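Transcriptional repressor PagR (Bacillus anthracis, PDB 2ZKZ) represses transcription of the pagA and atxA genes as a dimeric, DNA-binding regulator of the ArsR family. Local coordinates at residues V69-R74 with Y80-N85. Sequence-based numbering, arbitrary orientation.
Sequences VLKRNR and YYSINN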
# COMPACT_ATOMS: atom_id res chain seq x y z
N VAL A 69 8.23 -7.54 -2.61
CA VAL A 69 8.51 -6.12 -2.72
C VAL A 69 9.94 -5.86 -3.19
O VAL A 69 10.18 -4.93 -3.98
CB VAL A 69 8.31 -5.44 -1.35
CG1 VAL A 69 8.66 -3.96 -1.44
CG2 VAL A 69 6.87 -5.63 -0.89
N LEU A 70 10.87 -6.68 -2.72
CA LEU A 70 12.29 -6.53 -3.05
C LEU A 70 12.89 -7.73 -3.75
O LEU A 70 12.40 -8.86 -3.63
CB LEU A 70 13.08 -6.26 -1.76
CG LEU A 70 13.35 -4.83 -1.29
CD1 LEU A 70 12.30 -3.88 -1.78
CD2 LEU A 70 13.45 -4.82 0.22
N LYS A 71 13.97 -7.48 -4.49
CA LYS A 71 14.67 -8.53 -5.20
C LYS A 71 16.01 -8.78 -4.51
O LYS A 71 16.75 -7.84 -4.20
CB LYS A 71 14.92 -8.11 -6.65
CG LYS A 71 15.50 -9.21 -7.52
CD LYS A 71 15.70 -8.74 -8.95
CE LYS A 71 15.79 -9.92 -9.90
NZ LYS A 71 16.70 -10.98 -9.38
N ARG A 72 16.33 -10.04 -4.24
CA ARG A 72 17.60 -10.38 -3.63
C ARG A 72 18.56 -10.72 -4.77
O ARG A 72 18.22 -11.49 -5.67
CB ARG A 72 17.46 -11.57 -2.68
CG ARG A 72 18.77 -11.93 -1.99
CD ARG A 72 18.59 -13.03 -0.96
NE ARG A 72 18.04 -14.25 -1.55
CZ ARG A 72 17.68 -15.32 -0.84
NH1 ARG A 72 17.82 -15.32 0.47
NH2 ARG A 72 17.17 -16.37 -1.46
N ASN A 73 19.76 -10.14 -4.72
CA ASN A 73 20.77 -10.36 -5.75
C ASN A 73 22.08 -10.84 -5.14
O ASN A 73 22.42 -10.49 -4.01
CB ASN A 73 21.07 -9.05 -6.50
CG ASN A 73 19.84 -8.43 -7.10
OD1 ASN A 73 19.45 -8.74 -8.23
ND2 ASN A 73 19.20 -7.53 -6.35
N ARG A 74 22.82 -11.62 -5.92
CA ARG A 74 24.10 -12.14 -5.50
C ARG A 74 25.18 -11.73 -6.50
O ARG A 74 24.97 -11.78 -7.71
CB ARG A 74 24.01 -13.67 -5.42
CG ARG A 74 25.36 -14.38 -5.43
CD ARG A 74 26.08 -14.28 -4.12
NE ARG A 74 25.45 -15.06 -3.06
CZ ARG A 74 25.95 -15.15 -1.82
NH1 ARG A 74 27.07 -14.51 -1.52
NH2 ARG A 74 25.32 -15.86 -0.89
N TYR A 80 22.92 -8.40 -2.21
CA TYR A 80 22.37 -7.05 -2.09
C TYR A 80 20.94 -7.02 -2.59
O TYR A 80 20.52 -7.85 -3.40
CB TYR A 80 23.22 -6.02 -2.86
CG TYR A 80 23.26 -6.22 -4.35
CD1 TYR A 80 24.19 -7.08 -4.94
CD2 TYR A 80 22.37 -5.55 -5.19
CE1 TYR A 80 24.23 -7.27 -6.32
CE2 TYR A 80 22.40 -5.73 -6.57
CZ TYR A 80 23.33 -6.59 -7.12
OH TYR A 80 23.37 -6.77 -8.48
N TYR A 81 20.19 -6.03 -2.13
CA TYR A 81 18.80 -5.88 -2.51
C TYR A 81 18.56 -4.74 -3.47
O TYR A 81 19.32 -3.78 -3.53
CB TYR A 81 17.95 -5.69 -1.25
CG TYR A 81 17.91 -6.94 -0.41
CD1 TYR A 81 16.94 -7.92 -0.64
CD2 TYR A 81 18.89 -7.19 0.56
CE1 TYR A 81 16.94 -9.11 0.08
CE2 TYR A 81 18.90 -8.38 1.29
CZ TYR A 81 17.92 -9.34 1.03
OH TYR A 81 17.92 -10.53 1.71
N SER A 82 17.49 -4.88 -4.25
CA SER A 82 17.12 -3.88 -5.22
C SER A 82 15.62 -3.92 -5.44
O SER A 82 14.93 -4.82 -4.96
CB SER A 82 17.84 -4.15 -6.55
OG SER A 82 17.44 -5.39 -7.08
N ILE A 83 15.11 -2.93 -6.16
CA ILE A 83 13.69 -2.88 -6.48
C ILE A 83 13.58 -3.20 -7.97
O ILE A 83 14.17 -2.50 -8.80
CB ILE A 83 13.08 -1.48 -6.25
CG1 ILE A 83 13.25 -1.05 -4.80
CG2 ILE A 83 11.60 -1.49 -6.63
CD1 ILE A 83 12.90 0.43 -4.58
N ASN A 84 12.85 -4.25 -8.31
CA ASN A 84 12.68 -4.60 -9.72
C ASN A 84 11.20 -4.60 -10.13
O ASN A 84 10.87 -4.79 -11.30
CB ASN A 84 13.32 -5.96 -10.00
CG ASN A 84 12.37 -7.12 -9.79
OD1 ASN A 84 11.64 -7.17 -8.79
ND2 ASN A 84 12.37 -8.06 -10.72
N ASN A 85 10.31 -4.38 -9.16
CA ASN A 85 8.87 -4.33 -9.43
C ASN A 85 8.50 -2.87 -9.68
O ASN A 85 8.67 -2.01 -8.81
CB ASN A 85 8.08 -4.85 -8.23
CG ASN A 85 6.61 -5.06 -8.54
OD1 ASN A 85 5.97 -4.21 -9.17
ND2 ASN A 85 6.07 -6.18 -8.10
O HOH W 1 11.21 -5.34 -6.50
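Over one face of the Tyr80 ring sits CB of Asn73, 3.5 Å from the ring centroid in a CH-pi contact, with the Asn73 amide turned only 19° from the ring plane. Chi1 of 64° sets Tyr80 CG between its own N and carbonyl carbon, folding the ring across to this neighbour. Asparagine suits position 73 because its short side chain brings ND2 to Ser82 OG at 2.9 Å and, from above the Tyr80 carbonyl plane, to Tyr80 O at 3.2 Å. Tyr80 O thus accepts two donors, the other being Asn73 N. On the opposite side of the sheet Tyr81 lies alongside Arg72, whose methylenes give the ring an apolar flank near CE1, CD coming within 3.7 Å of Tyr81 OH; the ring also touches Leu62 of helix 55-65 and Leu70. Backbone bonds pair Lys71 with Ser82 and Asn73 with Tyr80. Beyond them Leu70 CD1 meets Ile83 CG1 at 4.2 Å, apolar groups suited to packing on helix 27-39, Leu70 against Ile32 and Leu36, Ile83 against Val33; a water joins Val69 O to Asn84 N and OD1. Here two antiparallel strands form the beta hairpin, or wing, that follows the predicted helix-turn-helix, typical of the winged-helix fold of ArsR repressors.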